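Local coordinates for capsule biosynthesis protein CapD proenzyme (Bacillus anthracis, PDB 3G9K) that cleaves the poly-gamma-D-glutamate capsule of the bacterium and joins it through an amide bond to meso-diaminopimelic acid of the peptidoglycan, at residues V50-L55 against A106-I111; V58-S63 against E171-T176; N129-G134 against R180-I185. All blocks are in the same frame, centred on the assembly; numbering follows the deposited sequence.

Interaction 1: residues V50-L55 against A106-I111; sequences VVSYVL and AGMEYI
Met108, built as selenomethionine, lies across Ser52 and Tyr53 where helices 104-115 and 44-58 pack together in this chain's part of the gamma-glutamyltransferase (Ntn-hydrolase) fold. The backbones stay well apart, with the CA atoms of Ser52 and Met108 8.3 Å from each other, so side chains alone bridge the gap. Everything that touches is buried, and Met108 is the one residue of segment 106-111 that touches segment 50-55.

The packing is close along its side chain. CG of Met108 sits beside its backbone N (chi1 -64°), and a second bend at chi2 (-55°) turns the selenium towards Ser52. The stem and the tip therefore serve different partners. CB and CG pass Tyr53 obliquely, CG coming to 3.8 Å from CE1 of the Tyr53 ring, and the two side chains slide past each other in opposite directions. The same ring has an edge-to-face partner in Phe104, which flanks it from the beginning of helix 104-115.

Away from the contact the helix opens to solvent: Ala106 and Tyr110 are partly exposed, as is Glu109 on its flank, whose OE1 accepts a hydrogen bond from Ala190 N. On the other helix, Phe4 of the companion CapD chain packs against Ser52, so the Ser52 end of the contact also borders the other chain. Ser52 gives its strongest polar bond to Ala48 O, one helical turn back. Its CB approaches the Met108 SE atom to 3.7 Å, while OG lies 3.9 Å from the terminal methyl, Met108 CE.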
loop_
_atom_site.group_PDB
_atom_site.type_symbol
_atom_site.label_atom_id
_atom_site.label_comp_id
_atom_site.label_asym_id
_atom_site.label_seq_id
_atom_site.Cartn_x
_atom_site.Cartn_y
_atom_site.Cartn_z
ATOM N N VAL A 50 8.547 10.250 7.351
ATOM C CA VAL A 50 9.408 10.849 6.313
ATOM C C VAL A 50 9.145 10.197 4.937
ATOM O O VAL A 50 8.930 10.876 3.941
ATOM C CB VAL A 50 10.874 10.683 6.685
ATOM C CG1 VAL A 50 11.728 11.027 5.532
ATOM C CG2 VAL A 50 11.210 11.563 7.923
ATOM N N VAL A 51 9.199 8.878 4.897
ATOM C CA VAL A 51 8.922 8.094 3.702
ATOM C C VAL A 51 7.531 8.394 3.153
ATOM O O VAL A 51 7.368 8.529 1.948
ATOM C CB VAL A 51 9.096 6.564 3.937
ATOM C CG1 VAL A 51 8.528 5.753 2.763
ATOM C CG2 VAL A 51 10.595 6.184 4.159
ATOM N N SER A 52 6.523 8.442 4.018
ATOM C CA SER A 52 5.133 8.670 3.514
ATOM C C SER A 52 5.007 10.018 2.828
ATOM O O SER A 52 4.501 10.123 1.707
ATOM C CB SER A 52 4.103 8.569 4.605
ATOM O OG SER A 52 4.057 7.259 5.078
ATOM N N TYR A 53 5.522 11.048 3.471
ATOM C CA TYR A 53 5.535 12.373 2.843
ATOM C C TYR A 53 6.394 12.509 1.534
ATOM O O TYR A 53 6.012 13.193 0.588
ATOM C CB TYR A 53 5.917 13.419 3.900
ATOM C CG TYR A 53 4.762 14.029 4.662
ATOM C CD1 TYR A 53 4.502 13.688 5.974
ATOM C CD2 TYR A 53 3.974 15.007 4.075
ATOM C CE1 TYR A 53 3.437 14.322 6.703
ATOM C CE2 TYR A 53 2.956 15.597 4.753
ATOM C CZ TYR A 53 2.680 15.253 6.072
ATOM O OH TYR A 53 1.640 15.875 6.683
ATOM N N VAL A 54 7.564 11.882 1.479
ATOM C CA VAL A 54 8.405 11.875 0.278
ATOM C C VAL A 54 7.692 11.220 -0.932
ATOM O O VAL A 54 7.679 11.774 -2.030
ATOM C CB VAL A 54 9.777 11.180 0.578
ATOM C CG1 VAL A 54 10.485 10.789 -0.709
ATOM C CG2 VAL A 54 10.623 12.096 1.492
ATOM N N LEU A 55 7.037 10.097 -0.682
ATOM C CA LEU A 55 6.268 9.335 -1.655
ATOM C C LEU A 55 5.140 10.208 -2.187
ATOM O O LEU A 55 4.893 10.219 -3.403
ATOM C CB LEU A 55 5.747 8.024 -1.051
ATOM C CG LEU A 55 6.797 6.912 -0.921
ATOM C CD1 LEU A 55 6.184 5.810 -0.096
ATOM C CD2 LEU A 55 7.302 6.429 -2.280
ATOM N N ALA A 106 -3.637 14.106 8.968
ATOM C CA ALA A 106 -4.116 13.716 10.316
ATOM C C ALA A 106 -3.509 12.394 10.825
ATOM O O ALA A 106 -3.128 12.290 12.014
ATOM C CB ALA A 106 -5.625 13.633 10.356
ATOM N N GLY A 107 -3.378 11.405 9.940
ATOM C CA GLY A 107 -2.724 10.144 10.262
ATOM C C GLY A 107 -1.299 10.301 10.712
ATOM O O GLY A 107 -0.919 9.797 11.760
HETATM N N MSE A 108 -0.523 10.999 9.879
HETATM C CA MSE A 108 0.891 11.223 10.165
HETATM C C MSE A 108 1.077 12.005 11.465
HETATM O O MSE A 108 1.959 11.666 12.277
HETATM C CB MSE A 108 1.574 11.954 8.999
HETATM C CG MSE A 108 1.621 11.164 7.676
HETATM SE SE MSE A 108 2.435 9.403 7.845
HETATM C CE MSE A 108 0.999 8.262 7.297
ATOM N N GLU A 109 0.232 13.031 11.703
ATOM C CA GLU A 109 0.354 13.780 12.948
ATOM C C GLU A 109 0.010 12.934 14.169
ATOM O O GLU A 109 0.704 13.023 15.185
ATOM C CB GLU A 109 -0.500 15.037 12.961
ATOM C CG GLU A 109 -0.353 15.838 14.275
ATOM C CD GLU A 109 -0.902 17.222 14.126
ATOM O OE1 GLU A 109 -0.262 18.040 13.439
ATOM O OE2 GLU A 109 -1.984 17.464 14.662
ATOM N N TYR A 110 -1.065 12.156 14.087
ATOM C CA TYR A 110 -1.463 11.221 15.144
ATOM C C TYR A 110 -0.390 10.168 15.450
ATOM O O TYR A 110 -0.079 9.868 16.603
ATOM C CB TYR A 110 -2.760 10.499 14.782
ATOM C CG TYR A 110 -3.258 9.606 15.903
ATOM C CD1 TYR A 110 -2.671 8.362 16.146
ATOM C CD2 TYR A 110 -4.288 10.032 16.760
ATOM C CE1 TYR A 110 -3.086 7.577 17.194
ATOM C CE2 TYR A 110 -4.718 9.235 17.816
ATOM C CZ TYR A 110 -4.112 8.026 18.019
ATOM O OH TYR A 110 -4.523 7.236 19.067
ATOM N N ILE A 111 0.154 9.594 14.387
ATOM C CA ILE A 111 1.253 8.642 14.471
ATOM C C ILE A 111 2.449 9.282 15.121
ATOM O O ILE A 111 3.042 8.731 16.020
ATOM C CB ILE A 111 1.626 8.112 13.054
ATOM C CG1 ILE A 111 0.477 7.197 12.584
ATOM C CG2 ILE A 111 3.028 7.385 13.063
ATOM C CD1 ILE A 111 0.441 6.815 11.039
#

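Interaction 2: residues V58-S63 against E171-T176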
loop_
_atom_site.group_PDB
_atom_site.type_symbol
_atom_site.label_atom_id
_atom_site.label_comp_id
_atom_site.label_asym_id
_atom_site.label_seq_id
_atom_site.Cartn_x
_atom_site.Cartn_y
_atom_site.Cartn_z
ATOM N N VAL A 58 7.207 12.568 -4.654
ATOM C CA VAL A 58 7.946 12.022 -5.789
ATOM C C VAL A 58 7.206 10.879 -6.486
ATOM O O VAL A 58 7.550 10.502 -7.626
ATOM C CB VAL A 58 9.389 11.558 -5.359
ATOM C CG1 VAL A 58 10.161 12.718 -4.688
ATOM C CG2 VAL A 58 9.323 10.330 -4.412
ATOM N N GLU A 59 6.249 10.274 -5.792
ATOM C CA GLU A 59 5.445 9.212 -6.366
ATOM C C GLU A 59 3.966 9.622 -6.309
ATOM O O GLU A 59 3.114 8.857 -5.906
ATOM C CB GLU A 59 5.660 7.902 -5.620
ATOM C CG GLU A 59 5.225 6.749 -6.450
ATOM C CD GLU A 59 5.231 5.438 -5.687
ATOM O OE1 GLU A 59 4.769 5.422 -4.525
ATOM O OE2 GLU A 59 5.699 4.438 -6.264
ATOM N N LEU A 60 3.726 10.859 -6.718
ATOM C CA LEU A 60 2.480 11.603 -6.504
ATOM C C LEU A 60 1.231 11.019 -7.136
ATOM O O LEU A 60 0.102 11.270 -6.656
ATOM C CB LEU A 60 2.702 13.042 -6.976
ATOM C CG LEU A 60 2.975 13.215 -8.476
ATOM C CD1 LEU A 60 1.663 13.788 -9.133
ATOM C CD2 LEU A 60 4.172 14.102 -8.772
ATOM N N HIS A 61 1.429 10.194 -8.156
ATOM C CA HIS A 61 0.314 9.484 -8.802
ATOM C C HIS A 61 -0.295 8.478 -7.886
ATOM O O HIS A 61 -1.472 8.177 -8.018
ATOM C CB HIS A 61 0.749 8.775 -10.090
ATOM C CG HIS A 61 1.979 7.930 -9.961
ATOM N ND1 HIS A 61 3.251 8.473 -9.918
ATOM C CD2 HIS A 61 2.132 6.597 -9.850
ATOM C CE1 HIS A 61 4.132 7.497 -9.811
ATOM N NE2 HIS A 61 3.480 6.347 -9.790
ATOM N N ALA A 62 0.486 7.991 -6.926
ATOM C CA ALA A 62 0.092 6.782 -6.140
ATOM C C ALA A 62 -0.378 7.013 -4.719
ATOM O O ALA A 62 -1.056 6.163 -4.141
ATOM C CB ALA A 62 1.263 5.798 -6.126
ATOM N N SER A 63 0.021 8.107 -4.101
ATOM C CA SER A 63 -0.383 8.410 -2.744
ATOM C C SER A 63 -0.105 9.888 -2.508
ATOM O O SER A 63 0.567 10.534 -3.326
ATOM C CB SER A 63 0.383 7.575 -1.714
ATOM O OG SER A 63 1.753 8.015 -1.545
ATOM N N GLU A 171 13.645 14.697 -16.572
ATOM C CA GLU A 171 13.392 16.127 -16.364
ATOM C C GLU A 171 13.178 16.391 -14.880
ATOM O O GLU A 171 12.735 15.501 -14.165
ATOM C CB GLU A 171 12.159 16.582 -17.163
ATOM C CG GLU A 171 12.354 16.550 -18.674
ATOM C CD GLU A 171 13.236 17.684 -19.161
ATOM O OE1 GLU A 171 12.792 18.850 -19.085
ATOM O OE2 GLU A 171 14.367 17.415 -19.624
ATOM N N THR A 172 13.497 17.597 -14.427
ATOM C CA THR A 172 13.270 17.983 -13.036
ATOM C C THR A 172 11.857 18.548 -12.870
ATOM O O THR A 172 11.480 19.515 -13.540
ATOM C CB THR A 172 14.290 19.011 -12.557
ATOM O OG1 THR A 172 15.593 18.429 -12.599
ATOM C CG2 THR A 172 13.988 19.478 -11.128
ATOM N N LEU A 173 11.064 17.901 -12.023
ATOM C CA LEU A 173 9.742 18.425 -11.680
ATOM C C LEU A 173 9.799 19.157 -10.359
ATOM O O LEU A 173 10.132 18.545 -9.332
ATOM C CB LEU A 173 8.755 17.267 -11.576
ATOM C CG LEU A 173 7.349 17.596 -11.076
ATOM C CD1 LEU A 173 6.656 18.638 -11.978
ATOM C CD2 LEU A 173 6.582 16.294 -10.964
ATOM N N ILE A 174 9.448 20.447 -10.408
ATOM C CA ILE A 174 9.391 21.365 -9.279
ATOM C C ILE A 174 7.903 21.623 -8.965
ATOM O O ILE A 174 7.101 21.819 -9.883
ATOM C CB ILE A 174 10.066 22.737 -9.557
ATOM C CG1 ILE A 174 11.605 22.566 -9.712
ATOM C CG2 ILE A 174 9.743 23.687 -8.426
ATOM C CD1 ILE A 174 12.414 23.825 -10.353
ATOM N N GLN A 175 7.552 21.526 -7.680
ATOM C CA GLN A 175 6.149 21.632 -7.193
ATOM C C GLN A 175 5.997 22.716 -6.108
ATOM O O GLN A 175 5.824 22.427 -4.906
ATOM C CB GLN A 175 5.635 20.255 -6.680
ATOM C CG GLN A 175 5.476 19.190 -7.765
ATOM C CD GLN A 175 5.040 17.851 -7.243
ATOM O OE1 GLN A 175 3.854 17.518 -7.243
ATOM N NE2 GLN A 175 6.006 17.063 -6.807
ATOM N N THR A 176 6.043 23.969 -6.563
ATOM C CA THR A 176 5.980 25.141 -5.721
ATOM C C THR A 176 4.727 25.291 -4.867
ATOM O O THR A 176 4.841 25.563 -3.680
ATOM C CB THR A 176 6.172 26.384 -6.560
ATOM O OG1 THR A 176 7.465 26.283 -7.171
ATOM C CG2 THR A 176 6.085 27.639 -5.698
#
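Leu60 carries this contact with a single methyl group: its CD2 meets both Leu173 and Gln175, in a buried junction between the loop that follows helix 44-58 and the short strand 172-173. The leucine adopts an unusual shape. CG lies between the backbone N and the carbonyl carbon (chi1 64°), and chi2 at 105° is far from a staggered value; together they send CD2 out to the other segment.

Leu173 answers in a more relaxed conformation, with CG anti to its backbone N (chi1 174°). The two leucines reach toward each other tip to tip, and their CD2 methyls stop 3.9 Å apart.

Gln175 arrives obliquely, its chain extended beyond CG. The Leu60 CD2 methyl lies 3.8 Å from Gln175 OE1 and 4.0 Å from Gln175 NE2, so it rests against the amide group as a whole and not on one of its ends. The amide's rotation is fixed from outside the pair, because NE2 hydrogen-bonds to Val57 O near the end of helix 44-58.

Around this small cluster, Phe160 packs on both Leu60 and Gln175, and Leu141 of helix 139-152 touches Leu173. Phe34 of the companion CapD chain also lies against Leu60. Strand 172-173 pairs antiparallel with 135-136, and Gln175 occupies the N-cap position just before helix 176-188.

Interaction 3: residues N129-G134 against R180-I185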
loop_
_atom_site.group_PDB
_atom_site.type_symbol
_atom_site.label_atom_id
_atom_site.label_comp_id
_atom_site.label_asym_id
_atom_site.label_seq_id
_atom_site.Cartn_x
_atom_site.Cartn_y
_atom_site.Cartn_z
ATOM N N ASN A 129 11.805 19.657 0.541
ATOM C CA ASN A 129 12.960 19.941 -0.327
ATOM C C ASN A 129 12.746 19.452 -1.769
ATOM O O ASN A 129 13.037 20.153 -2.744
ATOM C CB ASN A 129 14.233 19.284 0.250
ATOM C CG ASN A 129 14.736 19.939 1.553
ATOM O OD1 ASN A 129 15.544 19.324 2.281
ATOM N ND2 ASN A 129 14.283 21.160 1.845
ATOM N N TYR A 130 12.207 18.242 -1.910
ATOM C CA TYR A 130 11.846 17.691 -3.230
ATOM C C TYR A 130 10.715 18.454 -3.896
ATOM O O TYR A 130 10.750 18.643 -5.103
ATOM C CB TYR A 130 11.500 16.193 -3.158
ATOM C CG TYR A 130 12.665 15.281 -2.824
ATOM C CD1 TYR A 130 13.817 15.251 -3.616
ATOM C CD2 TYR A 130 12.596 14.406 -1.753
ATOM C CE1 TYR A 130 14.883 14.407 -3.313
ATOM C CE2 TYR A 130 13.638 13.576 -1.449
ATOM C CZ TYR A 130 14.786 13.576 -2.226
ATOM O OH TYR A 130 15.834 12.733 -1.900
ATOM N N ALA A 131 9.758 18.955 -3.116
ATOM C CA ALA A 131 8.699 19.831 -3.660
ATOM C C ALA A 131 9.311 21.147 -4.186
ATOM O O ALA A 131 9.054 21.547 -5.297
ATOM C CB ALA A 131 7.639 20.129 -2.605
ATOM N N GLU A 132 10.159 21.767 -3.376
ATOM C CA GLU A 132 10.636 23.114 -3.639
ATOM C C GLU A 132 11.785 23.118 -4.624
ATOM O O GLU A 132 11.802 23.942 -5.542
ATOM C CB GLU A 132 11.132 23.784 -2.365
ATOM C CG GLU A 132 11.433 25.251 -2.550
ATOM C CD GLU A 132 10.367 26.144 -1.943
ATOM O OE1 GLU A 132 10.269 26.141 -0.690
ATOM O OE2 GLU A 132 9.646 26.854 -2.711
ATOM N N LYS A 133 12.747 22.210 -4.403
ATOM C CA LYS A 133 13.934 22.120 -5.246
ATOM C C LYS A 133 13.737 21.216 -6.454
ATOM O O LYS A 133 14.408 21.389 -7.460
ATOM C CB LYS A 133 15.140 21.650 -4.432
ATOM C CG LYS A 133 15.411 22.443 -3.159
ATOM C CD LYS A 133 15.803 23.855 -3.422
ATOM C CE LYS A 133 16.230 24.572 -2.136
ATOM N NZ LYS A 133 17.537 24.051 -1.573
ATOM N N GLY A 134 12.862 20.214 -6.340
ATOM C CA GLY A 134 12.552 19.350 -7.465
ATOM C C GLY A 134 13.150 17.967 -7.316
ATOM O O GLY A 134 13.913 17.705 -6.393
ATOM N N ARG A 180 4.501 25.107 -0.678
ATOM C CA ARG A 180 3.754 26.040 0.149
ATOM C C ARG A 180 2.837 25.325 1.116
ATOM O O ARG A 180 2.847 25.629 2.321
ATOM C CB ARG A 180 2.947 27.005 -0.722
ATOM C CG ARG A 180 2.302 28.138 0.060
ATOM C CD ARG A 180 1.626 29.133 -0.900
ATOM N NE ARG A 180 2.567 29.538 -1.949
ATOM C CZ ARG A 180 2.457 29.263 -3.252
ATOM N NH1 ARG A 180 1.429 28.592 -3.752
ATOM N NH2 ARG A 180 3.405 29.684 -4.079
ATOM N N THR A 181 2.043 24.370 0.610
ATOM C CA THR A 181 1.128 23.629 1.458
ATOM C C THR A 181 1.883 22.871 2.530
ATOM O O THR A 181 1.500 22.894 3.702
ATOM C CB THR A 181 0.216 22.669 0.635
ATOM O OG1 THR A 181 -0.507 23.440 -0.342
ATOM C CG2 THR A 181 -0.804 21.823 1.550
ATOM N N LEU A 182 2.921 22.155 2.118
ATOM C CA LEU A 182 3.709 21.360 3.063
ATOM C C LEU A 182 4.388 22.286 4.128
ATOM O O LEU A 182 4.435 21.949 5.298
ATOM C CB LEU A 182 4.747 20.512 2.320
ATOM C CG LEU A 182 4.241 19.407 1.396
ATOM C CD1 LEU A 182 5.373 18.665 0.747
ATOM C CD2 LEU A 182 3.333 18.362 2.162
ATOM N N LYS A 183 4.885 23.438 3.713
ATOM C CA LYS A 183 5.455 24.384 4.676
ATOM C C LYS A 183 4.401 24.886 5.660
ATOM O O LYS A 183 4.690 25.058 6.846
ATOM C CB LYS A 183 6.147 25.536 3.928
ATOM C CG LYS A 183 7.474 25.092 3.336
ATOM C CD LYS A 183 8.024 26.095 2.318
ATOM C CE LYS A 183 9.502 25.966 2.196
ATOM N NZ LYS A 183 10.087 27.164 1.495
ATOM N N LYS A 184 3.143 25.051 5.205
ATOM C CA LYS A 184 2.051 25.470 6.103
ATOM C C LYS A 184 1.748 24.410 7.136
ATOM O O LYS A 184 1.534 24.703 8.300
ATOM C CB LYS A 184 0.768 25.787 5.310
ATOM C CG LYS A 184 -0.216 26.725 6.066
ATOM C CD LYS A 184 -1.324 27.184 5.127
ATOM C CE LYS A 184 -2.158 28.339 5.674
ATOM N NZ LYS A 184 -2.993 28.049 6.836
ATOM N N ILE A 185 1.706 23.168 6.688
ATOM C CA ILE A 185 1.536 22.029 7.585
ATOM C C ILE A 185 2.755 21.947 8.551
ATOM O O ILE A 185 2.600 21.641 9.736
ATOM C CB ILE A 185 1.408 20.727 6.767
ATOM C CG1 ILE A 185 0.093 20.675 6.001
ATOM C CG2 ILE A 185 1.576 19.494 7.646
ATOM C CD1 ILE A 185 0.038 19.592 4.938
#
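Ala131 and Leu182 bring helices 120-133 and 176-188 to a CA-to-CA separation of 8.5 Å, and the two segments run in opposite senses, as an antiparallel helix pair of the gamma-glutamyltransferase fold. A second close approach, 8.4 Å between the CA atoms of Glu132 and Arg180, comes near the end of the first helix.

The contact has an apolar half and a charged half. On the buried side, Leu182 keeps CG beside its backbone N (chi1 -66°) and extends CD1 to 4.3 Å from Ala131 CB. The small alanine leaves the leucine lying loosely against it, and Leu182 also touches Ile128 of the same helix as Ala131, and Val57 and Ile65.

Toward the surface, Glu132 and Lys183 form a salt bridge, their side chains crossing at about a right angle. Glu132 starts with CG anti to the backbone N (chi1 -171°) and then kinks at chi2, which swings the carboxylate toward the neighbouring helix; Lys183 spans the gap with a chain that is extended beyond CG. Lys183 is exposed; it also touches Ile128, and Glu132 touches Ala179. The lysine offers NZ as donor to one carboxylate oxygen, OE1. The modelled distance from Lys183 NZ to Glu132 OE1, 2.4 Å, is so short that its exact value is doubtful.

Overall arrangement
The three contacts form a continuous patch of the large chain. Interactions 2 and 3 have centres about 11 Å apart and are joined through the backbone, Gln175 N lying 2.8 Å from Ala131 O in a probable hydrogen bond. Interaction 1, about 14 Å from interaction 3 between centres, meets it through Tyr53, whose CE2 is 3.8 Å from Leu182 CD2. Helix 44-58 leads from interaction 1 into the loop of interaction 2, about 16 Å away between centres. There Glu59 hydrogen-bonds Thr2 of the companion CapD chain. In Ntn hydrolases the catalytic nucleophile begins such a chain, so this loop probably borders the active site.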